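Local coordinates for alpha-1,3-glucanase (Bacillus circulans, PDB 5ZRU), which hydrolyses alpha-1,3-glucan as the GH87-family catalytic unit of a larger, multidomain enzyme, and carries calcium and zinc ions, at residues S432-N437 / T456-S461; L220-G225 / N231-G236. One frame throughout, in Å; residues are numbered along the deposited sequence.

Contact 1. Residues S432-N437 / T456-S461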
ATOM      1  N   SER A 432      -7.821 -10.173  -0.811  1.00  8.03           N
ATOM      2  CA  SER A 432      -9.126  -9.590  -1.093  1.00  9.17           C
ATOM      3  C   SER A 432      -8.962  -8.104  -1.355  1.00  9.27           C
ATOM      4  O   SER A 432      -7.996  -7.489  -0.906  1.00  7.55           O
ATOM      5  CB  SER A 432     -10.087  -9.786   0.090  1.00 10.07           C
ATOM      6  OG  SER A 432     -10.138 -11.149   0.483  1.00 10.11           O
ATOM      7  N   ALA A 433      -9.919  -7.519  -2.079  1.00  9.47           N
ATOM      8  CA  ALA A 433      -9.961  -6.063  -2.128  1.00  9.11           C
ATOM      9  C   ALA A 433     -10.382  -5.496  -0.783  1.00  8.28           C
ATOM     10  O   ALA A 433      -9.817  -4.502  -0.314  1.00  6.82           O
ATOM     11  CB  ALA A 433     -10.914  -5.574  -3.217  1.00  7.27           C
ATOM     12  N   ILE A 434     -11.362  -6.134  -0.144  1.00  8.39           N
ATOM     13  CA  ILE A 434     -11.938  -5.696   1.120  1.00  8.59           C
ATOM     14  C   ILE A 434     -12.091  -6.919   2.013  1.00  9.20           C
ATOM     15  O   ILE A 434     -12.605  -7.949   1.565  1.00  9.14           O
ATOM     16  CB  ILE A 434     -13.316  -5.035   0.923  1.00 10.52           C
ATOM     17  CG1 ILE A 434     -13.196  -3.692   0.209  1.00  9.00           C
ATOM     18  CG2 ILE A 434     -14.031  -4.866   2.266  1.00  7.72           C
ATOM     19  CD1 ILE A 434     -14.531  -3.193  -0.299  1.00  9.69           C
ATOM     20  N   ARG A 435     -11.675  -6.804   3.278  1.00  8.48           N
ATOM     21  CA  ARG A 435     -11.947  -7.874   4.223  1.00  9.11           C
ATOM     22  C   ARG A 435     -12.359  -7.294   5.569  1.00 11.17           C
ATOM     23  O   ARG A 435     -11.987  -6.174   5.938  1.00  8.09           O
ATOM     24  CB  ARG A 435     -10.749  -8.833   4.391  1.00 10.70           C
ATOM     25  CG  ARG A 435      -9.625  -8.340   5.302  1.00 10.36           C
ATOM     26  CD  ARG A 435      -8.557  -9.422   5.446  1.00  9.78           C
ATOM     27  NE  ARG A 435      -7.412  -8.950   6.224  1.00  9.58           N
ATOM     28  CZ  ARG A 435      -6.590  -9.752   6.893  1.00 10.67           C
ATOM     29  NH1 ARG A 435      -6.787 -11.067   6.885  1.00 14.11           N
ATOM     30  NH2 ARG A 435      -5.574  -9.239   7.580  1.00 10.02           N
ATOM     31  N   MET A 436     -13.172  -8.062   6.284  1.00  8.43           N
ATOM     32  CA  MET A 436     -13.443  -7.810   7.691  1.00  8.42           C
ATOM     33  C   MET A 436     -13.316  -9.143   8.407  1.00 12.04           C
ATOM     34  O   MET A 436     -13.737 -10.168   7.868  1.00 11.09           O
ATOM     35  CB  MET A 436     -14.837  -7.222   7.904  1.00  7.74           C
ATOM     36  CG  MET A 436     -15.097  -5.926   7.134  1.00  9.49           C
ATOM     37  SD  MET A 436     -16.778  -5.304   7.390  1.00 10.78           S
ATOM     38  CE  MET A 436     -16.756  -4.879   9.127  1.00  9.21           C
ATOM     39  N   ASN A 437     -12.721  -9.143   9.595  1.00  9.76           N
ATOM     40  CA  ASN A 437     -12.789 -10.342  10.423  1.00 12.99           C
ATOM     41  C   ASN A 437     -12.786  -9.926  11.886  1.00 10.59           C
ATOM     42  O   ASN A 437     -12.587  -8.756  12.220  1.00 10.53           O
ATOM     43  CB  ASN A 437     -11.666 -11.351  10.091  1.00 10.81           C
ATOM     44  CG  ASN A 437     -10.263 -10.887  10.491  1.00 12.50           C
ATOM     45  OD1 ASN A 437     -10.050 -10.268  11.527  1.00 13.06           O
ATOM     46  ND2 ASN A 437      -9.279 -11.237   9.657  1.00 14.12           N
ATOM     47  N   THR A 456     -17.118   1.942  -5.249  1.00  9.05           N
ATOM     48  CA  THR A 456     -15.778   1.373  -5.302  1.00 10.11           C
ATOM     49  C   THR A 456     -15.701   0.352  -6.423  1.00 11.10           C
ATOM     50  O   THR A 456     -16.636  -0.425  -6.628  1.00  9.77           O
ATOM     51  CB  THR A 456     -15.403   0.747  -3.951  1.00 10.38           C
ATOM     52  OG1 THR A 456     -15.202   1.792  -2.988  1.00 11.08           O
ATOM     53  CG2 THR A 456     -14.121  -0.098  -4.050  1.00 11.27           C
ATOM     54  N   THR A 457     -14.595   0.381  -7.161  1.00  8.38           N
ATOM     55  CA  THR A 457     -14.325  -0.552  -8.246  1.00  8.53           C
ATOM     56  C   THR A 457     -13.208  -1.493  -7.827  1.00 10.17           C
ATOM     57  O   THR A 457     -12.167  -1.047  -7.331  1.00  9.87           O
ATOM     58  CB  THR A 457     -13.939   0.194  -9.523  1.00 10.20           C
ATOM     59  OG1 THR A 457     -15.052   0.990  -9.934  1.00 11.20           O
ATOM     60  CG2 THR A 457     -13.571  -0.781 -10.650  1.00 11.93           C
ATOM     61  N   ILE A 458     -13.442  -2.790  -8.015  1.00 10.61           N
ATOM     62  CA  ILE A 458     -12.535  -3.855  -7.611  1.00  7.53           C
ATOM     63  C   ILE A 458     -12.218  -4.664  -8.853  1.00  9.45           C
ATOM     64  O   ILE A 458     -13.137  -5.045  -9.588  1.00 11.25           O
ATOM     65  CB  ILE A 458     -13.173  -4.753  -6.532  1.00  8.47           C
ATOM     66  CG1 ILE A 458     -13.371  -3.976  -5.231  1.00 10.86           C
ATOM     67  CG2 ILE A 458     -12.357  -6.030  -6.353  1.00 10.11           C
ATOM     68  CD1 ILE A 458     -14.353  -4.653  -4.253  1.00 11.11           C
ATOM     69  N   ILE A 459     -10.932  -4.926  -9.096  1.00 10.14           N
ATOM     70  CA  ILE A 459     -10.501  -5.553 -10.345  1.00  9.65           C
ATOM     71  C   ILE A 459      -9.464  -6.631 -10.047  1.00  9.54           C
ATOM     72  O   ILE A 459      -8.487  -6.379  -9.333  1.00  9.01           O
ATOM     73  CB  ILE A 459      -9.920  -4.518 -11.335  1.00 10.74           C
ATOM     74  CG1 ILE A 459     -10.935  -3.413 -11.632  1.00 10.24           C
ATOM     75  CG2 ILE A 459      -9.489  -5.195 -12.648  1.00 10.99           C
ATOM     76  CD1 ILE A 459     -10.394  -2.313 -12.557  1.00 12.95           C
ATOM     77  N   ASN A 460      -9.677  -7.831 -10.599  1.00  9.61           N
ATOM     78  CA  ASN A 460      -8.682  -8.908 -10.564  1.00  8.46           C
ATOM     79  C   ASN A 460      -8.317  -9.312  -9.137  1.00 12.54           C
ATOM     80  O   ASN A 460      -7.170  -9.675  -8.861  1.00 11.16           O
ATOM     81  CB  ASN A 460      -7.404  -8.523 -11.320  1.00  7.67           C
ATOM     82  CG  ASN A 460      -7.639  -8.234 -12.780  1.00 13.49           C
ATOM     83  OD1 ASN A 460      -8.580  -8.734 -13.384  1.00 13.64           O
ATOM     84  ND2 ASN A 460      -6.764  -7.417 -13.361  1.00 14.58           N
ATOM     85  N   SER A 461      -9.280  -9.266  -8.222  1.00 10.38           N
ATOM     86  CA  SER A 461      -8.993  -9.511  -6.813  1.00  8.15           C
ATOM     87  C   SER A 461      -9.704 -10.775  -6.328  1.00  9.69           C
ATOM     88  O   SER A 461     -10.346 -11.496  -7.095  1.00  9.64           O
ATOM     89  CB  SER A 461      -9.372  -8.282  -5.976  1.00  9.82           C
ATOM     90  OG  SER A 461      -8.559  -7.180  -6.363  1.00 14.09           O
TER
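A433, which buries more surface here than any other residue, points its single methyl into the side chain of I458. CB of A433 stands 3.5 Å from CG2 of I458, tighter than usual for two carbons, and 3.6 Å from CG1 of I458. With CG1 beside its own backbone N (chi1 -67°) and CG2 beside the carbonyl carbon, I458 turns both branches to the alanine, and its CD1 also lies 3.7 Å from A433 CB. A looser methyl pair joins CD1 of I434 to CD1 of I458 at 4.2 Å. S461 adds van der Waals packing alone, its CB 4.0 Å from the backbone N of A433. Its hydroxyl turns back within 456-461, OG of S461 donating to O of I459 over 3.1 Å from above the carbonyl plane. The chain turns a corner at A433 and I434, between strands 431-432 and 435-437 on different faces of the parallel beta-helix, and the corner meets strand 451-459 inside it. I425 of strand 424-426 packs on A433 and I434, while I475 and I492, of strands 475-478 and 487-495, touch I458.

Contact 2. Residues L220-G225 / N231-G236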
ATOM      1  N   LEU A 220       9.853  23.762  10.698  1.00  9.97           N
ATOM      2  CA  LEU A 220      11.097  23.055  10.396  1.00  9.47           C
ATOM      3  C   LEU A 220      11.100  22.705   8.912  1.00  9.85           C
ATOM      4  O   LEU A 220      10.289  21.895   8.457  1.00  8.83           O
ATOM      5  CB  LEU A 220      11.250  21.795  11.253  1.00  8.04           C
ATOM      6  CG  LEU A 220      12.455  20.898  10.929  1.00 12.13           C
ATOM      7  CD1 LEU A 220      13.735  21.712  10.886  1.00 18.08           C
ATOM      8  CD2 LEU A 220      12.578  19.745  11.943  1.00 15.59           C
ATOM      9  N   TYR A 221      12.022  23.301   8.164  1.00 11.15           N
ATOM     10  CA  TYR A 221      12.163  23.075   6.733  1.00 10.91           C
ATOM     11  C   TYR A 221      13.315  22.114   6.464  1.00 11.91           C
ATOM     12  O   TYR A 221      14.379  22.211   7.083  1.00 10.37           O
ATOM     13  CB  TYR A 221      12.416  24.410   6.020  1.00 10.67           C
ATOM     14  CG  TYR A 221      12.611  24.343   4.513  1.00  9.03           C
ATOM     15  CD1 TYR A 221      11.564  23.982   3.674  1.00 11.28           C
ATOM     16  CD2 TYR A 221      13.829  24.704   3.932  1.00 12.00           C
ATOM     17  CE1 TYR A 221      11.732  23.953   2.297  1.00 11.08           C
ATOM     18  CE2 TYR A 221      14.005  24.682   2.549  1.00 11.70           C
ATOM     19  CZ  TYR A 221      12.943  24.306   1.745  1.00 10.11           C
ATOM     20  OH  TYR A 221      13.089  24.291   0.393  1.00 11.68           O
ATOM     21  N   ILE A 222      13.095  21.179   5.545  1.00 10.06           N
ATOM     22  CA  ILE A 222      14.146  20.300   5.053  1.00 12.05           C
ATOM     23  C   ILE A 222      14.347  20.629   3.576  1.00 12.21           C
ATOM     24  O   ILE A 222      13.448  20.371   2.763  1.00  9.39           O
ATOM     25  CB  ILE A 222      13.799  18.818   5.247  1.00 11.33           C
ATOM     26  CG1 ILE A 222      13.479  18.534   6.714  1.00 12.23           C
ATOM     27  CG2 ILE A 222      14.977  17.929   4.801  1.00 10.13           C
ATOM     28  CD1 ILE A 222      12.872  17.159   6.946  1.00 11.44           C
ATOM     29  N   PRO A 223      15.485  21.219   3.183  1.00 10.12           N
ATOM     30  CA  PRO A 223      15.639  21.660   1.787  1.00 11.68           C
ATOM     31  C   PRO A 223      15.807  20.495   0.832  1.00 10.30           C
ATOM     32  O   PRO A 223      15.831  19.334   1.255  1.00 10.02           O
ATOM     33  CB  PRO A 223      16.904  22.527   1.829  1.00 16.60           C
ATOM     34  CG  PRO A 223      17.680  21.967   2.955  1.00 18.91           C
ATOM     35  CD  PRO A 223      16.652  21.574   4.001  1.00 16.65           C
ATOM     36  N   ALA A 224      15.925  20.803  -0.458  1.00 11.17           N
ATOM     37  CA  ALA A 224      16.142  19.763  -1.457  1.00 10.32           C
ATOM     38  C   ALA A 224      17.445  19.021  -1.190  1.00 10.72           C
ATOM     39  O   ALA A 224      18.440  19.608  -0.753  1.00 11.18           O
ATOM     40  CB  ALA A 224      16.179  20.373  -2.860  1.00 12.46           C
ATOM     41  N   GLY A 225      17.439  17.727  -1.477  1.00 11.09           N
ATOM     42  CA  GLY A 225      18.617  16.896  -1.343  1.00 13.26           C
ATOM     43  C   GLY A 225      18.321  15.637  -0.556  1.00 12.77           C
ATOM     44  O   GLY A 225      17.234  15.438  -0.017  1.00 10.35           O
ATOM     45  N   ASN A 231      19.639   6.322  12.488  1.00 12.63           N
ATOM     46  CA  ASN A 231      18.785   5.628  13.440  1.00 12.08           C
ATOM     47  C   ASN A 231      17.378   6.190  13.322  1.00 10.48           C
ATOM     48  O   ASN A 231      17.094   7.016  12.447  1.00 11.52           O
ATOM     49  CB  ASN A 231      19.306   5.748  14.873  1.00 16.85           C
ATOM     50  CG  ASN A 231      19.072   4.469  15.663  1.00 25.99           C
ATOM     51  OD1 ASN A 231      17.921   4.124  16.020  1.00 17.86           O
ATOM     52  ND2 ASN A 231      20.161   3.742  15.927  1.00 17.86           N
ATOM     53  N   MET A 232      16.500   5.745  14.219  1.00 10.21           N
ATOM     54  CA  MET A 232      15.131   6.244  14.236  1.00  9.88           C
ATOM     55  C   MET A 232      15.133   7.734  14.561  1.00 12.27           C
ATOM     56  O   MET A 232      15.882   8.195  15.428  1.00 10.42           O
ATOM     57  CB  MET A 232      14.302   5.471  15.265  1.00  9.39           C
ATOM     58  CG  MET A 232      12.801   5.847  15.310  1.00  9.98           C
ATOM     59  SD  MET A 232      11.905   5.020  16.630  1.00 13.21           S
ATOM     60  CE  MET A 232      12.130   3.282  16.193  1.00 12.19           C
ATOM     61  N   TRP A 233      14.323   8.499  13.834  1.00  9.72           N
ATOM     62  CA  TRP A 233      14.159   9.922  14.118  1.00  9.85           C
ATOM     63  C   TRP A 233      13.023  10.067  15.127  1.00 11.62           C
ATOM     64  O   TRP A 233      11.856   9.865  14.783  1.00 10.81           O
ATOM     65  CB  TRP A 233      13.876  10.702  12.834  1.00  8.83           C
ATOM     66  CG  TRP A 233      13.850  12.208  13.017  1.00 11.54           C
ATOM     67  CD1 TRP A 233      14.248  12.912  14.124  1.00 11.40           C
ATOM     68  CD2 TRP A 233      13.356  13.179  12.082  1.00 10.81           C
ATOM     69  NE1 TRP A 233      14.052  14.263  13.925  1.00 11.41           N
ATOM     70  CE2 TRP A 233      13.504  14.453  12.682  1.00  9.44           C
ATOM     71  CE3 TRP A 233      12.821  13.096  10.792  1.00 12.80           C
ATOM     72  CZ2 TRP A 233      13.138  15.629  12.033  1.00 11.18           C
ATOM     73  CZ3 TRP A 233      12.451  14.264  10.150  1.00 12.75           C
ATOM     74  CH2 TRP A 233      12.609  15.517  10.771  1.00 11.62           C
ATOM     75  N   LYS A 234      13.363  10.411  16.371  1.00 10.75           N
ATOM     76  CA  LYS A 234      12.381  10.545  17.442  1.00 10.18           C
ATOM     77  C   LYS A 234      12.054  12.019  17.619  1.00 12.61           C
ATOM     78  O   LYS A 234      12.923  12.814  17.997  1.00 11.42           O
ATOM     79  CB  LYS A 234      12.897   9.935  18.745  1.00 11.00           C
ATOM     80  CG  LYS A 234      13.161   8.447  18.605  1.00 13.82           C
ATOM     81  CD  LYS A 234      13.780   7.843  19.850  1.00 19.05           C
ATOM     82  CE  LYS A 234      14.065   6.358  19.622  1.00 21.47           C
ATOM     83  NZ  LYS A 234      14.286   5.620  20.905  1.00 29.98           N
ATOM     84  N   ILE A 235      10.812  12.376  17.342  1.00 10.95           N
ATOM     85  CA  ILE A 235      10.377  13.763  17.318  1.00 10.74           C
ATOM     86  C   ILE A 235       9.554  13.977  18.580  1.00 12.79           C
ATOM     87  O   ILE A 235       8.364  13.638  18.625  1.00 13.84           O
ATOM     88  CB  ILE A 235       9.594  14.079  16.038  1.00 12.28           C
ATOM     89  CG1 ILE A 235      10.505  13.843  14.826  1.00 11.99           C
ATOM     90  CG2 ILE A 235       9.060  15.514  16.061  1.00 10.86           C
ATOM     91  CD1 ILE A 235       9.811  14.070  13.468  1.00 11.73           C
ATOM     92  N   GLY A 236      10.199  14.529  19.610  1.00 13.07           N
ATOM     93  CA  GLY A 236       9.652  14.546  20.951  1.00 12.87           C
ATOM     94  C   GLY A 236       9.974  13.259  21.696  1.00 16.08           C
ATOM     95  O   GLY A 236      10.499  12.293  21.141  1.00 15.40           O
TER
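Near the N-terminal end of the parallel beta-helix, two strands on different faces of the coil, 220-222 and 233-235, meet through the interior across the indole of W233. The backbones stay far apart, CA of I222 lying 13.8 Å from CA of W233; the tryptophan spans about half of that gap, L220 and I222 the rest. Its CG is anti to the backbone N (chi1 -173°), which sends the six-membered ring toward the opposite strand. There CZ2 of W233 meets CD2 of L220 at 4.2 Å, the methyl sitting at the ring edge close to its plane. The neighbouring CH2 of W233 comes equally near CD1 of I222, 4.2 Å away, on an oblique approach. I235 adds to the packing from the tryptophan's own strand: its CD1 lies over the centre of one indole face, 3.7 Å above the plane. Helix 203-216 reaches the same cluster, with F206 edge-to-face against W233 and V210 touching both L220 and W233. Only carbons meet between the two segments, at ordinary van der Waals distances, so the contact rests on shape and burial of apolar surface, and consists of two six-membered-ring carbons, CZ2 and CH2, each against one methyl.

In the fold
Contacts 1 and 2 lie on opposite sides of the chain's centre, 36 Å apart between their centres and about 23 Å between nearest atoms. They do not touch, but both pack the interior of one parallel beta-helix: strands 233-235 and 435-437 belong to one parallel run of strands, 220-222 and 451-459 to another. Contact 2 lies near the start of the coil, where the side chain of I222 is about 10 Å from a bound calcium ion and the side chain of L220 is about 10 Å from that of D278, a zinc ligand. Contact 1 is several coils further on; R435, next to its corner, forms a salt bridge with D376, a calcium ligand in another structure of this protein.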